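Local coordinates for protein uncharacterized N-acetyltransferase D2E76_00625 (Mycobacteroides abscessus, PDB 6YCA) that probably transfers acetyl groups from acetyl coenzyme A to amine substrates as a GCN5-related N-acetyltransferase of the Eis type, yet cannot modify aminoglycosides, at residues R161-P166 with V293-A298; R322-G327 with A401-G406; G327-I332 with S347-K352. One frame throughout, in Å; residues are numbered along the deposited sequence.

Interaction 1 of 3, residues R161-P166 with V293-A298. With SO4 (sulfate ion), chain L.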
loop_
_atom_site.group_PDB
_atom_site.type_symbol
_atom_site.label_atom_id
_atom_site.label_comp_id
_atom_site.label_asym_id
_atom_site.label_seq_id
_atom_site.Cartn_x
_atom_site.Cartn_y
_atom_site.Cartn_z
ATOM N N ARG A 161 -17.661 -10.545 -9.854
ATOM C CA ARG A 161 -18.832 -10.891 -10.662
ATOM C C ARG A 161 -18.485 -11.743 -11.877
ATOM O O ARG A 161 -19.289 -12.590 -12.279
ATOM C CB ARG A 161 -19.589 -9.633 -11.087
ATOM C CG ARG A 161 -20.948 -9.912 -11.710
ATOM C CD ARG A 161 -21.563 -8.644 -12.262
ATOM N NE ARG A 161 -20.831 -8.146 -13.424
ATOM C CZ ARG A 161 -21.048 -8.537 -14.675
ATOM N NH1 ARG A 161 -21.985 -9.435 -14.941
ATOM N NH2 ARG A 161 -20.329 -8.020 -15.663
ATOM N N ARG A 162 -17.317 -11.519 -12.492
ATOM C CA ARG A 162 -16.947 -12.294 -13.674
ATOM C C ARG A 162 -16.833 -13.778 -13.357
ATOM O O ARG A 162 -17.076 -14.618 -14.229
ATOM C CB ARG A 162 -15.652 -11.760 -14.292
ATOM C CG ARG A 162 -14.413 -11.903 -13.417
ATOM C CD ARG A 162 -13.158 -11.445 -14.152
ATOM N NE ARG A 162 -13.156 -9.992 -14.326
ATOM C CZ ARG A 162 -13.494 -9.363 -15.451
ATOM N NH1 ARG A 162 -13.478 -8.035 -15.496
ATOM N NH2 ARG A 162 -13.852 -10.057 -16.527
ATOM N N ARG A 163 -16.452 -14.118 -12.129
ATOM C CA ARG A 163 -16.329 -15.502 -11.693
ATOM C C ARG A 163 -17.610 -16.065 -11.083
ATOM O O ARG A 163 -17.623 -17.233 -10.673
ATOM C CB ARG A 163 -15.197 -15.628 -10.677
ATOM C CG ARG A 163 -13.890 -15.018 -11.108
ATOM C CD ARG A 163 -12.932 -14.997 -9.934
ATOM N NE ARG A 163 -12.788 -16.321 -9.337
ATOM C CZ ARG A 163 -12.006 -16.590 -8.299
ATOM N NH1 ARG A 163 -11.293 -15.622 -7.737
ATOM N NH2 ARG A 163 -11.943 -17.822 -7.821
ATOM N N ALA A 164 -18.672 -15.271 -10.988
ATOM C CA ALA A 164 -19.875 -15.670 -10.255
ATOM C C ALA A 164 -21.008 -16.070 -11.202
ATOM O O ALA A 164 -22.086 -15.485 -11.203
ATOM C CB ALA A 164 -20.300 -14.557 -9.303
ATOM N N ALA A 165 -20.766 -17.102 -12.000
ATOM C CA ALA A 165 -21.852 -17.668 -12.789
ATOM C C ALA A 165 -22.673 -18.627 -11.926
ATOM O O ALA A 165 -22.107 -19.390 -11.139
ATOM C CB ALA A 165 -21.300 -18.415 -13.996
ATOM N N PRO A 166 -24.000 -18.615 -12.060
ATOM C CA PRO A 166 -24.845 -19.420 -11.167
ATOM C C PRO A 166 -24.646 -20.915 -11.370
ATOM O O PRO A 166 -24.500 -21.395 -12.496
ATOM C CB PRO A 166 -26.269 -19.005 -11.558
ATOM C CG PRO A 166 -26.113 -17.695 -12.260
ATOM C CD PRO A 166 -24.798 -17.777 -12.967
ATOM N N VAL A 293 -22.967 -20.195 -6.804
ATOM C CA VAL A 293 -22.093 -20.042 -7.958
ATOM C C VAL A 293 -21.250 -21.294 -8.138
ATOM O O VAL A 293 -20.930 -22.000 -7.175
ATOM C CB VAL A 293 -21.198 -18.789 -7.834
ATOM C CG1 VAL A 293 -22.031 -17.517 -8.002
ATOM C CG2 VAL A 293 -20.477 -18.788 -6.495
ATOM N N THR A 294 -20.876 -21.557 -9.394
ATOM C CA THR A 294 -20.020 -22.696 -9.699
ATOM C C THR A 294 -18.629 -22.537 -9.107
ATOM O O THR A 294 -17.946 -23.544 -8.890
ATOM C CB THR A 294 -19.905 -22.896 -11.209
ATOM O OG1 THR A 294 -19.189 -21.795 -11.777
ATOM C CG2 THR A 294 -21.274 -22.969 -11.843
ATOM N N ASP A 295 -18.189 -21.296 -8.868
ATOM C CA ASP A 295 -16.884 -20.996 -8.285
ATOM C C ASP A 295 -17.094 -20.362 -6.919
ATOM O O ASP A 295 -17.094 -19.128 -6.797
ATOM C CB ASP A 295 -16.099 -20.053 -9.200
ATOM C CG ASP A 295 -14.645 -19.907 -8.789
ATOM O OD1 ASP A 295 -14.275 -20.392 -7.702
ATOM O OD2 ASP A 295 -13.867 -19.307 -9.562
ATOM N N PRO A 296 -17.211 -21.157 -5.853
ATOM C CA PRO A 296 -17.429 -20.574 -4.515
ATOM C C PRO A 296 -16.374 -19.562 -4.107
ATOM O O PRO A 296 -16.666 -18.666 -3.303
ATOM C CB PRO A 296 -17.426 -21.796 -3.589
ATOM C CG PRO A 296 -17.769 -22.953 -4.486
ATOM C CD PRO A 296 -17.193 -22.629 -5.831
ATOM N N ARG A 297 -15.158 -19.667 -4.640
ATOM C CA ARG A 297 -14.103 -18.721 -4.300
ATOM C C ARG A 297 -14.276 -17.363 -4.969
ATOM O O ARG A 297 -13.488 -16.450 -4.691
ATOM C CB ARG A 297 -12.727 -19.318 -4.592
ATOM C CG ARG A 297 -12.396 -20.469 -3.667
ATOM C CD ARG A 297 -11.081 -21.109 -4.019
ATOM N NE ARG A 297 -10.865 -22.321 -3.242
ATOM C CZ ARG A 297 -9.893 -23.191 -3.481
ATOM N NH1 ARG A 297 -9.048 -22.985 -4.486
ATOM N NH2 ARG A 297 -9.772 -24.269 -2.718
ATOM N N ALA A 298 -15.276 -17.212 -5.841
ATOM C CA ALA A 298 -15.659 -15.888 -6.310
ATOM C C ALA A 298 -16.280 -15.053 -5.201
ATOM O O ALA A 298 -16.374 -13.831 -5.339
ATOM C CB ALA A 298 -16.640 -16.010 -7.472
HETATM S S SO4 L . -8.776 -18.255 -5.809
HETATM O O1 SO4 L . -9.156 -19.563 -6.346
HETATM O O2 SO4 L . -7.781 -17.640 -6.685
HETATM O O3 SO4 L . -9.942 -17.381 -5.726
HETATM O O4 SO4 L . -8.206 -18.429 -4.474
#
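A salt bridge between Arg-163 and Asp-295 and a single backbone bridge join two loops near a subunit boundary. Segment 161-166 follows strand 149-160, and segment 293-298 leads into strand 299-312, its antiparallel neighbour. Arg-163 grips Asp-295 side-on, with NE and NH2 both sharing the one oxygen OD2. The shorter bond runs from Arg-163 NH2 to Asp-295 OD2, at 3.0 Å. OD2 lies in the guanidinium plane, but both nitrogens reach it from the same face of the carboxylate, whose plane is turned 52° from the guanidinium. The bend at chi3 of Arg-163 (54°) turns its end toward both the acid and a sulfate ion. Arg-163 NH1 and NH2 share sulfate O3 at the guanidinium edge, the NH2 bond being 2.9 Å. The sulfate probably comes from the crystallisation liquor, and Arg-305 of a second subunit also binds it. In-plane bonds to these two anions fix the rotation of the guanidinium, and Ala-298 N lies over one of its faces. Arg-297 turns away to Asp-306 and Ala-137 of that second subunit.

Beneath the ion pair, Arg-163 CB meets Ala-298 CB at 3.5 Å. Val-293 CG1 packs against Ala-164 CB at 3.7 Å. Farther along, Thr-294 N bonds to Ala-165 O at 3.0 Å. Pro-166 and Val-293 form the isolated beta bridge there, their CA atoms 4.3 Å apart. The arrangement is an isolated beta bridge with a side-on, two-nitrogen salt bridge, joining the loops beside adjacent antiparallel strands 149-160 and 299-312, at a subunit interface of the six-chain assembly.

Interaction 2 of 3, residues R322-G327 with A401-G406. With SO4 (sulfate ion), chain J.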
loop_
_atom_site.group_PDB
_atom_site.type_symbol
_atom_site.label_atom_id
_atom_site.label_comp_id
_atom_site.label_asym_id
_atom_site.label_seq_id
_atom_site.Cartn_x
_atom_site.Cartn_y
_atom_site.Cartn_z
ATOM N N ARG A 322 -39.476 -18.664 22.594
ATOM C CA ARG A 322 -38.813 -19.377 21.512
ATOM C C ARG A 322 -39.226 -20.844 21.509
ATOM O O ARG A 322 -39.786 -21.362 22.477
ATOM C CB ARG A 322 -37.287 -19.255 21.586
ATOM C CG ARG A 322 -36.622 -20.039 22.702
ATOM C CD ARG A 322 -35.156 -20.300 22.365
ATOM N NE ARG A 322 -34.999 -21.326 21.336
ATOM C CZ ARG A 322 -33.837 -21.669 20.784
ATOM N NH1 ARG A 322 -32.712 -21.070 21.157
ATOM N NH2 ARG A 322 -33.797 -22.619 19.856
ATOM N N THR A 323 -38.976 -21.494 20.383
ATOM C CA THR A 323 -39.269 -22.904 20.185
ATOM C C THR A 323 -38.025 -23.773 20.342
ATOM O O THR A 323 -36.888 -23.303 20.251
ATOM C CB THR A 323 -39.906 -23.117 18.812
ATOM O OG1 THR A 323 -38.904 -23.550 17.882
ATOM C CG2 THR A 323 -40.573 -21.852 18.336
ATOM N N TYR A 324 -38.266 -25.058 20.600
ATOM C CA TYR A 324 -37.214 -26.043 20.804
ATOM C C TYR A 324 -37.578 -27.318 20.057
ATOM O O TYR A 324 -38.681 -27.454 19.521
ATOM C CB TYR A 324 -37.033 -26.358 22.293
ATOM C CG TYR A 324 -36.818 -25.141 23.160
ATOM C CD1 TYR A 324 -35.545 -24.624 23.359
ATOM C CD2 TYR A 324 -37.887 -24.507 23.779
ATOM C CE1 TYR A 324 -35.343 -23.511 24.149
ATOM C CE2 TYR A 324 -37.695 -23.395 24.575
ATOM C CZ TYR A 324 -36.421 -22.900 24.755
ATOM O OH TYR A 324 -36.222 -21.789 25.543
ATOM N N THR A 325 -36.642 -28.266 20.033
ATOM C CA THR A 325 -36.891 -29.550 19.398
ATOM C C THR A 325 -37.532 -30.515 20.392
ATOM O O THR A 325 -37.514 -30.307 21.606
ATOM C CB THR A 325 -35.592 -30.141 18.846
ATOM O OG1 THR A 325 -34.683 -30.383 19.924
ATOM C CG2 THR A 325 -34.946 -29.190 17.856
ATOM N N ASP A 326 -38.079 -31.609 19.861
ATOM C CA ASP A 326 -38.793 -32.585 20.683
ATOM C C ASP A 326 -37.792 -33.438 21.462
ATOM O O ASP A 326 -37.609 -34.635 21.224
ATOM C CB ASP A 326 -39.728 -33.428 19.828
ATOM C CG ASP A 326 -40.942 -32.654 19.365
ATOM O OD1 ASP A 326 -41.375 -31.741 20.098
ATOM O OD2 ASP A 326 -41.461 -32.953 18.270
ATOM N N GLY A 327 -37.135 -32.787 22.422
ATOM C CA GLY A 327 -36.185 -33.432 23.296
ATOM C C GLY A 327 -36.671 -33.474 24.736
ATOM O O GLY A 327 -37.728 -32.959 25.090
ATOM N N ALA A 401 -29.136 -30.111 21.562
ATOM C CA ALA A 401 -30.189 -30.731 20.765
ATOM C C ALA A 401 -31.477 -29.918 20.833
ATOM O O ALA A 401 -32.194 -29.788 19.834
ATOM C CB ALA A 401 -30.423 -32.169 21.225
ATOM N N LEU A 402 -31.774 -29.352 22.007
ATOM C CA LEU A 402 -32.986 -28.557 22.177
ATOM C C LEU A 402 -32.868 -27.211 21.475
ATOM O O LEU A 402 -33.790 -26.784 20.770
ATOM C CB LEU A 402 -33.258 -28.343 23.665
ATOM C CG LEU A 402 -33.876 -29.507 24.439
ATOM C CD1 LEU A 402 -33.961 -29.181 25.923
ATOM C CD2 LEU A 402 -35.246 -29.863 23.880
ATOM N N PHE A 403 -31.738 -26.524 21.662
ATOM C CA PHE A 403 -31.569 -25.143 21.224
ATOM C C PHE A 403 -31.139 -24.996 19.768
ATOM O O PHE A 403 -31.106 -23.865 19.271
ATOM C CB PHE A 403 -30.558 -24.424 22.124
ATOM C CG PHE A 403 -31.107 -24.028 23.464
ATOM C CD1 PHE A 403 -31.397 -24.983 24.422
ATOM C CD2 PHE A 403 -31.320 -22.692 23.770
ATOM C CE1 PHE A 403 -31.899 -24.618 25.655
ATOM C CE2 PHE A 403 -31.820 -22.317 25.005
ATOM C CZ PHE A 403 -32.108 -23.281 25.950
ATOM N N SER A 404 -30.813 -26.089 19.081
ATOM C CA SER A 404 -30.256 -26.002 17.735
ATOM C C SER A 404 -31.215 -25.294 16.784
ATOM O O SER A 404 -32.439 -25.418 16.902
ATOM C CB SER A 404 -29.974 -27.408 17.204
ATOM O OG SER A 404 -31.175 -28.157 17.050
ATOM N N THR A 405 -30.644 -24.516 15.860
ATOM C CA THR A 405 -31.389 -23.835 14.808
ATOM C C THR A 405 -30.690 -24.047 13.470
ATOM O O THR A 405 -29.492 -24.329 13.409
ATOM C CB THR A 405 -31.517 -22.327 15.075
ATOM O OG1 THR A 405 -30.215 -21.732 15.099
ATOM C CG2 THR A 405 -32.214 -22.071 16.397
ATOM N N GLY A 406 -31.449 -23.883 12.388
ATOM C CA GLY A 406 -30.918 -24.118 11.060
ATOM C C GLY A 406 -30.199 -22.934 10.446
ATOM O O GLY A 406 -29.348 -23.104 9.567
HETATM S S SO4 J . -34.471 -22.102 11.618
HETATM O O1 SO4 J . -35.094 -20.902 11.067
HETATM O O2 SO4 J . -33.953 -22.922 10.526
HETATM O O3 SO4 J . -35.458 -22.868 12.375
HETATM O O4 SO4 J . -33.377 -21.714 12.501
#
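Ala-401, near the C-terminal end of helix 395-403, takes the hydroxyl of Thr-325 on its carbonyl: Thr-325 OG1 to Ala-401 O is 2.6 Å. The hydroxyl approaches from above the carbonyl plane. Leu-402 O accepts the backbone N of Thr-325 at 3.3 Å, this time in the carbonyl plane, on a lone pair. The Leu-402 side chain reaches the end of the loop, with Leu-402 CD2 3.7 Å from Gly-327 CA. Phe-403 makes a T-shaped pair with Tyr-324, whose CE1 sits over the centre of the Phe ring. The planes are 69° apart. Phe-403 O receives Arg-322 NH2 at 3.0 Å, also from above the carbonyl plane. Arg-322 NE and NH2 both hold Thr-323 O as well, which fixes the guanidinium. A bend at chi3 (-74°) brings Arg-322 NH1 to 3.4 Å from Phe-403 CD2, the guanidinium turned 71° from the ring. Ser-404 leaves the helix. Gly-406 N binds O4 of a sulfate at 2.9 Å, probably from the crystallisation liquor and also held by Thr-407 N; Gly-406 O bonds to Thr-378 of a second subunit. Three successive helix-end carbonyls thus meet donors from 322-327, and the positive Arg-322 probably suits the negative end of the helix dipole.

Interaction 3 of 3, residues G327-I332 with S347-K352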
loop_
_atom_site.group_PDB
_atom_site.type_symbol
_atom_site.label_atom_id
_atom_site.label_comp_id
_atom_site.label_asym_id
_atom_site.label_seq_id
_atom_site.Cartn_x
_atom_site.Cartn_y
_atom_site.Cartn_z
ATOM N N GLY A 327 -37.135 -32.787 22.422
ATOM C CA GLY A 327 -36.185 -33.432 23.296
ATOM C C GLY A 327 -36.671 -33.474 24.736
ATOM O O GLY A 327 -37.728 -32.959 25.090
ATOM N N ALA A 328 -35.857 -34.104 25.569
ATOM C CA ALA A 328 -36.160 -34.160 26.987
ATOM C C ALA A 328 -35.781 -32.837 27.654
ATOM O O ALA A 328 -34.841 -32.161 27.226
ATOM C CB ALA A 328 -35.394 -35.304 27.644
ATOM N N PRO A 329 -36.513 -32.439 28.693
ATOM C CA PRO A 329 -36.243 -31.149 29.335
ATOM C C PRO A 329 -34.851 -31.087 29.949
ATOM O O PRO A 329 -34.296 -32.088 30.408
ATOM C CB PRO A 329 -37.327 -31.055 30.417
ATOM C CG PRO A 329 -38.396 -31.990 29.972
ATOM C CD PRO A 329 -37.693 -33.106 29.268
ATOM N N VAL A 330 -34.287 -29.884 29.940
ATOM C CA VAL A 330 -33.012 -29.587 30.576
ATOM C C VAL A 330 -33.239 -28.453 31.567
ATOM O O VAL A 330 -33.983 -27.508 31.280
ATOM C CB VAL A 330 -31.968 -29.181 29.515
ATOM C CG1 VAL A 330 -30.688 -28.702 30.172
ATOM C CG2 VAL A 330 -31.693 -30.343 28.580
ATOM N N VAL A 331 -32.608 -28.547 32.734
ATOM C CA VAL A 331 -32.730 -27.532 33.774
ATOM C C VAL A 331 -31.491 -26.650 33.734
ATOM O O VAL A 331 -30.364 -27.141 33.876
ATOM C CB VAL A 331 -32.923 -28.160 35.162
ATOM C CG1 VAL A 331 -33.048 -27.065 36.213
ATOM C CG2 VAL A 331 -34.148 -29.060 35.164
ATOM N N ILE A 332 -31.697 -25.353 33.527
ATOM C CA ILE A 332 -30.618 -24.376 33.411
ATOM C C ILE A 332 -30.664 -23.455 34.621
ATOM O O ILE A 332 -31.686 -22.808 34.877
ATOM C CB ILE A 332 -30.729 -23.571 32.107
ATOM C CG1 ILE A 332 -30.768 -24.511 30.904
ATOM C CG2 ILE A 332 -29.581 -22.595 31.994
ATOM C CD1 ILE A 332 -30.956 -23.801 29.584
ATOM N N SER A 347 -36.630 -25.121 33.863
ATOM C CA SER A 347 -36.757 -26.337 33.070
ATOM C C SER A 347 -37.327 -25.944 31.714
ATOM O O SER A 347 -38.488 -25.535 31.617
ATOM C CB SER A 347 -37.677 -27.328 33.774
ATOM O OG SER A 347 -37.979 -28.428 32.935
ATOM N N VAL A 348 -36.515 -26.056 30.668
ATOM C CA VAL A 348 -36.904 -25.660 29.320
ATOM C C VAL A 348 -37.149 -26.915 28.492
ATOM O O VAL A 348 -36.324 -27.836 28.480
ATOM C CB VAL A 348 -35.870 -24.726 28.663
ATOM C CG1 VAL A 348 -35.845 -23.396 29.388
ATOM C CG2 VAL A 348 -34.492 -25.353 28.668
ATOM N N SER A 349 -38.294 -26.957 27.818
ATOM C CA SER A 349 -38.629 -28.058 26.932
ATOM C C SER A 349 -39.601 -27.541 25.886
ATOM O O SER A 349 -40.166 -26.452 26.017
ATOM C CB SER A 349 -39.235 -29.235 27.700
ATOM O OG SER A 349 -40.502 -28.890 28.232
ATOM N N SER A 350 -39.791 -28.340 24.834
ATOM C CA SER A 350 -40.708 -27.955 23.767
ATOM C C SER A 350 -42.150 -27.800 24.251
ATOM O O SER A 350 -42.946 -27.137 23.577
ATOM C CB SER A 350 -40.616 -28.963 22.616
ATOM O OG SER A 350 -41.447 -28.595 21.531
ATOM N N ASP A 351 -42.506 -28.376 25.401
ATOM C CA ASP A 351 -43.878 -28.304 25.896
ATOM C C ASP A 351 -44.102 -27.198 26.918
ATOM O O ASP A 351 -45.146 -26.540 26.886
ATOM C CB ASP A 351 -44.299 -29.640 26.513
ATOM C CG ASP A 351 -44.308 -30.765 25.508
ATOM O OD1 ASP A 351 -44.539 -30.494 24.310
ATOM O OD2 ASP A 351 -44.089 -31.924 25.918
ATOM N N LYS A 352 -43.154 -26.966 27.821
ATOM C CA LYS A 352 -43.390 -26.038 28.918
ATOM C C LYS A 352 -42.052 -25.510 29.411
ATOM O O LYS A 352 -41.036 -26.209 29.365
ATOM C CB LYS A 352 -44.178 -26.702 30.059
ATOM C CG LYS A 352 -44.571 -25.769 31.214
ATOM C CD LYS A 352 -45.464 -26.485 32.239
ATOM C CE LYS A 352 -45.963 -25.537 33.333
ATOM N NZ LYS A 352 -46.895 -26.204 34.301
#
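Backbone peptides are the flat groups here, and together they form a two-stranded piece of sheet joining Val-330 to Val-348. Val-331 and Ser-347 stand on one face, Val-330 and Val-348 on the other. This is the antiparallel beta hairpin of strands 330-335 and 344-348, in the sterol carrier protein-like domain. At its edges the sheet goes on: Val-331 bonds through its backbone to Asp-361 and Ile-362, and Ser-347 to Arg-354.

Val-330 and Val-348 are the hydrogen-bonded pair. Val-348 N to Val-330 O measures 3.0 Å. The return bond, from Val-330 N to Val-348 O, is 3.2 Å. Both are fairly straight, and in each the donor is tilted some 20° from the carbonyl plane. Val-331 and Ser-347 are the non-hydrogen-bonded pair, with CA atoms 4.3 Å apart and Val-331 CG2 beside Ser-347 CB.

On the Val-348 face, Ile-332 CD1 meets Val-348 CG2 at 4.0 Å, the two side chains slanting across each other. Helix 395-403 covers this face: Leu-402 packs on Val-330, and Phe-403 on Ile-332 and Val-348. These apolar side chains are buried between the hairpin and the helix.

Pro-329 carries the contact beyond the strand. Pro-329 CB lies 3.7 Å from Ser-347 OG. That hydroxyl is anti to its backbone N (chi1 171°), which swings it to the proline. Pro-329 CG also lies against Ser-349 CB, so the ring lies along both serines. After Val-348 the chain turns, and Ser-349 OG closes the turn with a 3.0 Å bond to Lys-352 O, in the carbonyl plane, on a lone pair.

Overall arrangement
Interaction 1 comes first along the chain and lies in the acetyltransferase part. Strand 299-312 and helix 315-321 then lead to interaction 2, within the sterol carrier protein-like domain. Interaction 3 is nested inside the loop that interaction 2 closes, and the two share Gly-327. Their centres are 10 Å apart. They touch where Leu-402 packs on Ala-328, and helix 395-403 covers one face of hairpin 330-335/344-348. Interaction 1 is remote, its centre 34 Å from that of interaction 2 and 44 Å from that of interaction 3. Interactions 1 and 2 both touch a second subunit, so separate domains contribute to the assembly, whereas interaction 3 stays within its own chain.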